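Local coordinates for protein putative oxidoreductase (Magnetospirillum magnetotacticum, PDB 3C1A) that is of unknown specificity but probably binds a nicotinamide adenine dinucleotide cofactor and works as an oxidoreductase of the GFO/IDH/MocA family, at residues A150-A155 and R233-G238; L37-S42 and S66-E71; Q129-A134 and P296-L301. One frame throughout, in Å; residues are numbered along the deposited sequence. Where two conformers were deposited one is given.

Contact 1. Residues A150-A155 and R233-G238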
loop_
_atom_site.group_PDB
_atom_site.type_symbol
_atom_site.label_atom_id
_atom_site.label_comp_id
_atom_site.label_asym_id
_atom_site.label_seq_id
_atom_site.Cartn_x
_atom_site.Cartn_y
_atom_site.Cartn_z
ATOM N N ALA A 150 -12.428 -18.307 4.435
ATOM C CA ALA A 150 -12.654 -17.340 3.380
ATOM C C ALA A 150 -12.187 -15.976 3.797
ATOM O O ALA A 150 -12.145 -15.664 4.984
ATOM C CB ALA A 150 -14.127 -17.268 3.009
ATOM N N VAL A 151 -11.892 -15.171 2.775
ATOM C CA VAL A 151 -11.513 -13.782 2.928
ATOM C C VAL A 151 -12.247 -12.974 1.864
ATOM O O VAL A 151 -12.325 -13.379 0.696
ATOM C CB VAL A 151 -10.011 -13.619 2.756
ATOM C CG1 VAL A 151 -9.638 -12.186 2.783
ATOM C CG2 VAL A 151 -9.245 -14.420 3.804
ATOM N N ARG A 152 -12.797 -11.834 2.276
ATOM C CA ARG A 152 -13.310 -10.921 1.288
ATOM C C ARG A 152 -13.052 -9.466 1.613
ATOM O O ARG A 152 -12.973 -9.061 2.791
ATOM C CB ARG A 152 -14.802 -11.175 1.091
ATOM C CG ARG A 152 -15.682 -10.295 1.894
ATOM C CD ARG A 152 -17.131 -10.720 1.745
ATOM N NE ARG A 152 -17.716 -10.178 0.537
ATOM C CZ ARG A 152 -18.982 -10.334 0.189
ATOM N NH1 ARG A 152 -19.805 -11.116 0.897
ATOM N NH2 ARG A 152 -19.414 -9.764 -0.923
ATOM N N SER A 153 -12.890 -8.666 0.566
ATOM C CA SER A 153 -12.745 -7.216 0.740
ATOM C C SER A 153 -13.512 -6.459 -0.328
ATOM O O SER A 153 -13.836 -7.001 -1.393
ATOM C CB SER A 153 -11.274 -6.802 0.719
ATOM O OG SER A 153 -10.695 -7.057 -0.555
ATOM N N GLU A 154 -13.803 -5.205 0.001
ATOM C CA GLU A 154 -14.479 -4.268 -0.880
ATOM C C GLU A 154 -13.918 -2.851 -0.694
ATOM O O GLU A 154 -13.851 -2.302 0.462
ATOM C CB GLU A 154 -15.972 -4.250 -0.547
ATOM C CG GLU A 154 -16.804 -3.499 -1.540
ATOM C CD GLU A 154 -18.269 -3.590 -1.183
ATOM O OE1 GLU A 154 -18.678 -2.998 -0.176
ATOM O OE2 GLU A 154 -18.993 -4.300 -1.894
ATOM N N ALA A 155 -13.560 -2.251 -1.831
ATOM C CA ALA A 155 -13.077 -0.863 -1.922
ATOM C C ALA A 155 -13.933 -0.144 -2.949
ATOM O O ALA A 155 -14.028 -0.566 -4.093
ATOM C CB ALA A 155 -11.629 -0.806 -2.359
ATOM N N ARG A 233 -13.788 -2.051 3.241
ATOM C CA ARG A 233 -14.053 -3.025 4.292
ATOM C C ARG A 233 -13.426 -4.339 3.950
ATOM O O ARG A 233 -13.234 -4.652 2.767
ATOM C CB ARG A 233 -15.548 -3.173 4.565
ATOM C CG ARG A 233 -16.406 -3.350 3.355
ATOM C CD ARG A 233 -17.845 -3.468 3.793
ATOM N NE ARG A 233 -18.754 -3.696 2.675
ATOM C CZ ARG A 233 -20.024 -4.060 2.817
ATOM N NH1 ARG A 233 -20.524 -4.272 4.035
ATOM N NH2 ARG A 233 -20.787 -4.240 1.741
ATOM N N LEU A 234 -13.074 -5.104 4.974
ATOM C CA LEU A 234 -12.667 -6.487 4.742
ATOM C C LEU A 234 -13.194 -7.381 5.855
ATOM O O LEU A 234 -13.587 -6.899 6.918
ATOM C CB LEU A 234 -11.151 -6.608 4.577
ATOM C CG LEU A 234 -10.227 -6.328 5.760
ATOM C CD1 LEU A 234 -10.224 -7.440 6.875
ATOM C CD2 LEU A 234 -8.835 -6.127 5.163
ATOM N N ALA A 235 -13.253 -8.684 5.592
ATOM C CA ALA A 235 -13.744 -9.624 6.586
ATOM C C ALA A 235 -12.899 -10.865 6.464
ATOM O O ALA A 235 -12.609 -11.257 5.358
ATOM C CB ALA A 235 -15.204 -9.948 6.328
ATOM N N VAL A 236 -12.482 -11.458 7.576
ATOM C CA VAL A 236 -11.741 -12.733 7.547
ATOM C C VAL A 236 -12.626 -13.779 8.241
ATOM O O VAL A 236 -12.946 -13.647 9.408
ATOM C CB VAL A 236 -10.315 -12.658 8.200
ATOM C CG1 VAL A 236 -9.621 -14.030 8.136
ATOM C CG2 VAL A 236 -9.448 -11.633 7.459
ATOM N N PHE A 237 -13.055 -14.780 7.493
ATOM C CA PHE A 237 -14.019 -15.754 8.002
ATOM C C PHE A 237 -13.247 -16.965 8.473
ATOM O O PHE A 237 -12.494 -17.580 7.724
ATOM C CB PHE A 237 -15.045 -16.174 6.928
ATOM C CG PHE A 237 -15.843 -15.027 6.355
ATOM C CD1 PHE A 237 -17.052 -14.642 6.916
ATOM C CD2 PHE A 237 -15.392 -14.359 5.224
ATOM C CE1 PHE A 237 -17.775 -13.601 6.400
ATOM C CE2 PHE A 237 -16.126 -13.304 4.686
ATOM C CZ PHE A 237 -17.302 -12.911 5.287
ATOM N N GLY A 238 -13.450 -17.340 9.719
ATOM C CA GLY A 238 -12.843 -18.573 10.217
ATOM C C GLY A 238 -13.867 -19.538 10.739
ATOM O O GLY A 238 -15.072 -19.255 10.764
#
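Glu154 and Arg233 run side by side off one face of a strand pair and end in a salt bridge. Arg233 comes side-on, NE and NH2 both giving to the single oxygen Glu154 OE1, at 2.9 and 3.1 Å. Both nitrogens meet OE1 from the same face of the carboxylate, whose plane is turned 37° from the guanidinium. Glu154 holds its CG anti to the backbone N (chi1 -170°) and stays extended beyond it, which brings the carboxylate level with Arg233 NE. The other oxygen, OE2, is taken by Arg223 in a second salt bridge, so the acid probably balances two arginines.

On the same face, Phe237 turns the edge of its ring to the neighbouring strand. Ala150 CB lies 3.9 Å from Phe237 CD2, and the aliphatic part of Arg152 brings CD to 4.0 Å from Phe237 CE2. Arg152 then bends at chi3; NH1 bonds to the carbonyl of Gly262, and Trp264 makes cation-pi contacts with both Arg152 and Arg233. On the opposite face, Ser153 CB packs 3.9 Å from Leu234 CB, with Val151 and Val236 more loosely paired.

Behind them, 150-155 and 233-238 are antiparallel at 176°, in register from Ala150-Phe237 to Glu154-Arg233. Arg152 and Ala235 exchange two backbone bonds, as do Glu154 and Arg233; Phe237 N bonds soundly to Ala150 O, but the return bond from Ala150 N to Phe237 O is weak. In the mixed sheet of the GFO/IDH/MocA C-terminal domain, strand 148-158 sits between 218-225 and 229-238, strand 242-246 follows 229-238, and helix 168-184 packs against the face carrying Val151, Leu234 and Val236.

Contact 2. Residues L37-S42 and S66-E71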
loop_
_atom_site.group_PDB
_atom_site.type_symbol
_atom_site.label_atom_id
_atom_site.label_comp_id
_atom_site.label_asym_id
_atom_site.label_seq_id
_atom_site.Cartn_x
_atom_site.Cartn_y
_atom_site.Cartn_z
ATOM N N LEU A 37 12.651 16.543 6.422
ATOM C CA LEU A 37 12.642 16.630 4.951
ATOM C C LEU A 37 13.737 17.610 4.545
ATOM O O LEU A 37 13.588 18.808 4.699
ATOM C CB LEU A 37 11.261 17.065 4.406
ATOM C CG LEU A 37 11.057 17.079 2.893
ATOM C CD1 LEU A 37 11.086 15.658 2.390
ATOM C CD2 LEU A 37 9.756 17.804 2.506
ATOM N N VAL A 38 14.842 17.085 4.036
ATOM C CA VAL A 38 15.998 17.895 3.688
ATOM C C VAL A 38 16.102 18.299 2.198
ATOM O O VAL A 38 16.773 19.285 1.874
ATOM C CB VAL A 38 17.305 17.230 4.175
ATOM C CG1 VAL A 38 17.223 16.883 5.626
ATOM C CG2 VAL A 38 17.668 15.983 3.329
ATOM N N ARG A 39 15.509 17.521 1.287
ATOM C CA ARG A 39 15.319 17.961 -0.099
ATOM C C ARG A 39 13.947 17.530 -0.569
ATOM O O ARG A 39 13.393 16.535 -0.083
ATOM C CB ARG A 39 16.381 17.400 -1.093
ATOM C CG ARG A 39 17.814 17.613 -0.701
ATOM C CD ARG A 39 18.772 17.730 -1.896
ATOM N NE ARG A 39 20.143 17.871 -1.419
ATOM C CZ ARG A 39 21.176 18.366 -2.103
ATOM N NH1 ARG A 39 21.047 18.730 -3.359
ATOM N NH2 ARG A 39 22.374 18.397 -1.526
ATOM N N LEU A 40 13.430 18.265 -1.545
ATOM C CA LEU A 40 12.143 17.973 -2.194
ATOM C C LEU A 40 12.249 18.230 -3.674
ATOM O O LEU A 40 12.596 19.346 -4.075
ATOM C CB LEU A 40 11.065 18.899 -1.615
ATOM C CG LEU A 40 9.669 18.839 -2.229
ATOM C CD1 LEU A 40 9.050 17.442 -2.004
ATOM C CD2 LEU A 40 8.807 19.988 -1.652
ATOM N N ALA A 41 12.010 17.181 -4.465
ATOM C CA ALA A 41 11.826 17.285 -5.896
ATOM C C ALA A 41 10.354 17.040 -6.253
ATOM O O ALA A 41 9.889 15.912 -6.240
ATOM C CB ALA A 41 12.726 16.309 -6.605
ATOM N N SER A 42 9.597 18.091 -6.554
ATOM C CA SER A 42 8.159 17.921 -6.835
ATOM C C SER A 42 7.654 18.794 -7.976
ATOM O O SER A 42 7.953 19.978 -8.014
ATOM C CB SER A 42 7.322 18.246 -5.612
ATOM O OG SER A 42 5.942 18.043 -5.909
ATOM N N SER A 66 21.811 12.229 -5.599
ATOM C CA SER A 66 23.242 12.559 -5.536
ATOM C C SER A 66 23.607 13.353 -4.297
ATOM O O SER A 66 24.764 13.722 -4.137
ATOM C CB SER A 66 23.683 13.360 -6.753
ATOM O OG SER A 66 23.466 12.619 -7.938
ATOM N N ALA A 67 22.629 13.626 -3.442
ATOM C CA ALA A 67 22.781 14.526 -2.316
ATOM C C ALA A 67 23.529 13.810 -1.215
ATOM O O ALA A 67 23.130 12.706 -0.845
ATOM C CB ALA A 67 21.394 14.976 -1.822
ATOM N N PRO A 68 24.633 14.404 -0.693
ATOM C CA PRO A 68 25.419 13.644 0.301
ATOM C C PRO A 68 24.751 13.461 1.650
ATOM O O PRO A 68 24.978 12.459 2.319
ATOM C CB PRO A 68 26.699 14.483 0.456
ATOM C CG PRO A 68 26.374 15.815 -0.021
ATOM C CD PRO A 68 25.236 15.711 -0.990
ATOM N N GLU A 69 23.930 14.430 2.033
ATOM C CA GLU A 69 23.241 14.451 3.324
ATOM C C GLU A 69 21.916 13.663 3.356
ATOM O O GLU A 69 21.368 13.435 4.420
ATOM C CB GLU A 69 23.025 15.905 3.765
ATOM C CG GLU A 69 21.746 16.680 3.282
ATOM C CD GLU A 69 21.692 17.025 1.788
ATOM O OE1 GLU A 69 22.714 16.881 1.064
ATOM O OE2 GLU A 69 20.591 17.447 1.329
ATOM N N VAL A 70 21.401 13.261 2.213
ATOM C CA VAL A 70 20.133 12.526 2.189
ATOM C C VAL A 70 20.423 11.106 2.613
ATOM O O VAL A 70 21.270 10.453 2.023
ATOM C CB VAL A 70 19.483 12.546 0.781
ATOM C CG1 VAL A 70 18.350 11.556 0.702
ATOM C CG2 VAL A 70 19.001 13.958 0.435
ATOM N N GLU A 71 19.719 10.622 3.625
ATOM C CA GLU A 71 19.898 9.239 4.088
ATOM C C GLU A 71 18.964 8.233 3.385
ATOM O O GLU A 71 19.304 7.056 3.256
ATOM C CB GLU A 71 19.697 9.172 5.589
ATOM C CG GLU A 71 20.800 9.896 6.335
ATOM C CD GLU A 71 20.678 9.776 7.822
ATOM O OE1 GLU A 71 21.231 8.813 8.388
ATOM O OE2 GLU A 71 20.069 10.677 8.424
HETATM O O HOH W 1 19.564 19.365 2.486
#
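A bidentate salt bridge between Arg39 and Glu69, with a small apolar patch beside it, joins a strand of the Rossmann-type parallel sheet to the loop that leads into strand 72-76. Arg39 offers its side: NE gives to Glu69 OE2 at 2.8 Å, and NH2 gives to Glu69 OE1 at 3.0 Å. Both bonds are nearly straight, about 165° at the hydrogen. NE meets the syn lone pair of OE2, and guanidinium and carboxylate are nearly coplanar, their planes 28° apart, although the two side chains cross at about a right angle. Glu69 gets there by bending at chi2 (-69°), while Arg39 reaches out extended from CG to NE.

Ala67 CB sits over one face of the guanidinium, offset toward its rim, and comes within 3.2 Å of Arg39 NE. The methyl and the paired carboxylate together probably limit rotation of the group. NH1 has its own salt bridge to Glu58, so two acids share this arginine's charge. A water donates to both Val38 O and Glu69 OE2, giving OE2 a second donor besides Arg39 NE.

Next to the charged pair, Val38 CG2 touches Val70 CG2 at 3.8 Å. Val70 CG2 also lies 4.0 Å from Arg39 CG, so Val70 packs obliquely against the first part of the arginine chain as well.

Strand 35-42 is flanked in the sheet by 56-58 and 11-17. Val70 also touches Ala14 of strand 11-17, Arg12 NE of that strand is hydrogen-bonded to Glu69 O, and Lys94 NZ, just before strand 95-99, donates to Ala67 O.

Contact 3. Residues Q129-A134 and P296-L301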
loop_
_atom_site.group_PDB
_atom_site.type_symbol
_atom_site.label_atom_id
_atom_site.label_comp_id
_atom_site.label_asym_id
_atom_site.label_seq_id
_atom_site.Cartn_x
_atom_site.Cartn_y
_atom_site.Cartn_z
ATOM N N GLN A 129 -2.108 -0.476 4.352
ATOM C CA GLN A 129 -2.837 -1.324 5.303
ATOM C C GLN A 129 -1.881 -2.082 6.195
ATOM O O GLN A 129 -2.201 -2.402 7.323
ATOM C CB GLN A 129 -3.736 -2.348 4.604
ATOM C CG GLN A 129 -4.726 -3.004 5.618
ATOM C CD GLN A 129 -5.815 -2.059 5.976
ATOM O OE1 GLN A 129 -5.767 -1.398 7.025
ATOM N NE2 GLN A 129 -6.789 -1.920 5.083
ATOM N N LEU A 130 -0.717 -2.406 5.669
ATOM C CA LEU A 130 0.227 -3.184 6.426
ATOM C C LEU A 130 0.896 -2.380 7.547
ATOM O O LEU A 130 1.646 -2.944 8.314
ATOM C CB LEU A 130 1.267 -3.781 5.497
ATOM C CG LEU A 130 0.714 -4.639 4.373
ATOM C CD1 LEU A 130 1.874 -5.240 3.635
ATOM C CD2 LEU A 130 -0.177 -5.737 4.914
ATOM N N PHE A 131 0.622 -1.066 7.609
ATOM C CA PHE A 131 1.084 -0.175 8.661
ATOM C C PHE A 131 -0.094 0.353 9.483
ATOM O O PHE A 131 0.049 1.311 10.228
ATOM C CB PHE A 131 1.830 1.024 8.027
ATOM C CG PHE A 131 3.074 0.642 7.294
ATOM C CD1 PHE A 131 4.264 0.412 7.982
ATOM C CD2 PHE A 131 3.063 0.480 5.917
ATOM C CE1 PHE A 131 5.427 0.075 7.305
ATOM C CE2 PHE A 131 4.245 0.148 5.241
ATOM C CZ PHE A 131 5.411 -0.071 5.943
ATOM N N ASN A 132 -1.275 -0.235 9.305
ATOM C CA ASN A 132 -2.471 0.207 10.011
ATOM C C ASN A 132 -2.579 -0.538 11.336
ATOM O O ASN A 132 -2.585 -1.769 11.342
ATOM C CB ASN A 132 -3.683 -0.086 9.119
ATOM C CG ASN A 132 -4.990 0.395 9.719
ATOM O OD1 ASN A 132 -5.053 0.800 10.882
ATOM N ND2 ASN A 132 -6.058 0.301 8.939
ATOM N N PRO A 133 -2.666 0.182 12.479
ATOM C CA PRO A 133 -2.860 -0.576 13.727
ATOM C C PRO A 133 -4.074 -1.529 13.793
ATOM O O PRO A 133 -4.025 -2.507 14.508
ATOM C CB PRO A 133 -2.997 0.531 14.786
ATOM C CG PRO A 133 -2.208 1.666 14.195
ATOM C CD PRO A 133 -2.538 1.633 12.744
ATOM N N ALA A 134 -5.131 -1.258 13.044
ATOM C CA ALA A 134 -6.271 -2.143 13.009
ATOM C C ALA A 134 -5.927 -3.502 12.351
ATOM O O ALA A 134 -6.425 -4.534 12.791
ATOM C CB ALA A 134 -7.433 -1.458 12.286
ATOM N N PRO A 296 13.729 -5.837 7.258
ATOM C CA PRO A 296 12.786 -5.980 6.158
ATOM C C PRO A 296 11.484 -5.232 6.417
ATOM O O PRO A 296 10.935 -4.670 5.478
ATOM C CB PRO A 296 12.580 -7.502 6.043
ATOM C CG PRO A 296 13.680 -8.112 6.850
ATOM C CD PRO A 296 13.967 -7.117 7.944
ATOM N N GLY A 297 11.039 -5.180 7.680
ATOM C CA GLY A 297 9.809 -4.486 8.072
ATOM C C GLY A 297 8.536 -5.153 7.572
ATOM O O GLY A 297 8.611 -6.209 6.914
ATOM N N PRO A 298 7.373 -4.527 7.833
ATOM C CA PRO A 298 6.079 -5.189 7.552
ATOM C C PRO A 298 5.655 -5.239 6.082
ATOM O O PRO A 298 4.757 -6.028 5.712
ATOM C CB PRO A 298 5.070 -4.374 8.353
ATOM C CG PRO A 298 5.686 -3.051 8.564
ATOM C CD PRO A 298 7.200 -3.192 8.420
ATOM N N SER A 299 6.294 -4.412 5.257
ATOM C CA SER A 299 5.959 -4.328 3.849
ATOM C C SER A 299 7.219 -4.273 2.988
ATOM O O SER A 299 7.512 -3.239 2.368
ATOM C CB SER A 299 5.090 -3.089 3.638
ATOM O OG SER A 299 4.522 -3.065 2.342
ATOM N N PRO A 300 7.963 -5.392 2.917
ATOM C CA PRO A 300 9.195 -5.422 2.173
ATOM C C PRO A 300 9.042 -5.393 0.669
ATOM O O PRO A 300 7.981 -5.683 0.107
ATOM C CB PRO A 300 9.810 -6.774 2.573
ATOM C CG PRO A 300 8.664 -7.616 2.880
ATOM C CD PRO A 300 7.709 -6.691 3.577
ATOM N N LEU A 301 10.146 -5.082 0.029
ATOM C CA LEU A 301 10.246 -5.126 -1.403
ATOM C C LEU A 301 9.741 -6.451 -2.012
ATOM O O LEU A 301 9.089 -6.448 -3.080
ATOM C CB LEU A 301 11.714 -4.929 -1.782
ATOM C CG LEU A 301 12.037 -4.959 -3.268
ATOM C CD1 LEU A 301 11.149 -4.021 -4.060
ATOM C CD2 LEU A 301 13.495 -4.599 -3.386
#
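Two connecting segments meet near the centre of the molecule: the turn that follows the last strand of the Rossmann-type sheet, 123-126, and the loop that leads into the C-terminal helix 301-314. The contact is buried van der Waals packing, with no hydrogen bond between the segments. Phe131 and Leu130 carry it from one segment, Pro298 and Ser299 from the other. CE1 of Phe131 meets Pro298 CG at 3.4 Å, and its CE2, on the other side of CZ, lies 3.7 Å from Ser299 CB. Ring and proline side chain cross at about a right angle, and the aromatic touches two consecutive residues of the loop. CG of Phe131 stands beside the backbone N and opposite the carbonyl carbon (chi1 -64°), and this swings the ring out to the loop. With the ring cut back to an alanine here, Pro298 CG and Ser299 CB would probably lose their apolar partner and a gap would open between the segments.

Leu130 adds its CD1 methyl, 3.6 Å from the carbonyl oxygen of Pro298 and 3.7 Å from Ser299 OG. That hydroxyl finds its polar partners elsewhere: it is hydrogen-bonded with Val125 O and His127 ND1, tying the loop back to strand 123-126.

Asn132 caps the helix that follows, its OD1 accepting from Ala134 N at 3.0 Å with the donor well above the carbonyl plane. Asn132 ND2 gives to Gln129 OE1 at 2.6 Å; with OD1 and ND2 both bonded, the Asn132 amide is probably held against flipping.

Ala283 and Leu286 of helix 279-290 also touch Phe131. The arrangement belongs to the two-domain GFO/IDH/MocA fold, in which the chain returns from the C-terminal domain to pack a final helix against the nucleotide-binding domain; here Leu301 of that helix touches helix 106-119.

How the contacts relate
From the N terminus, contact 2 closes first, a short loop of 23 residues running from strand 35-42 through 56-58 and helix 62-65, wholly within the Rossmann-type part. Contact 3 opens next, at 129-134, and does not close until 296-301, near the C terminus. Contact 1 opens and closes inside that long excursion, pairing strands 148-158 and 229-238 of the mixed sheet. No pair of contacts crosses. Contacts 1 and 2 lie on opposite sides of the chain's centre, about 40 Å apart, centre to centre, while contact 3 is the most central and joins the chain leaving the first sheet to its return.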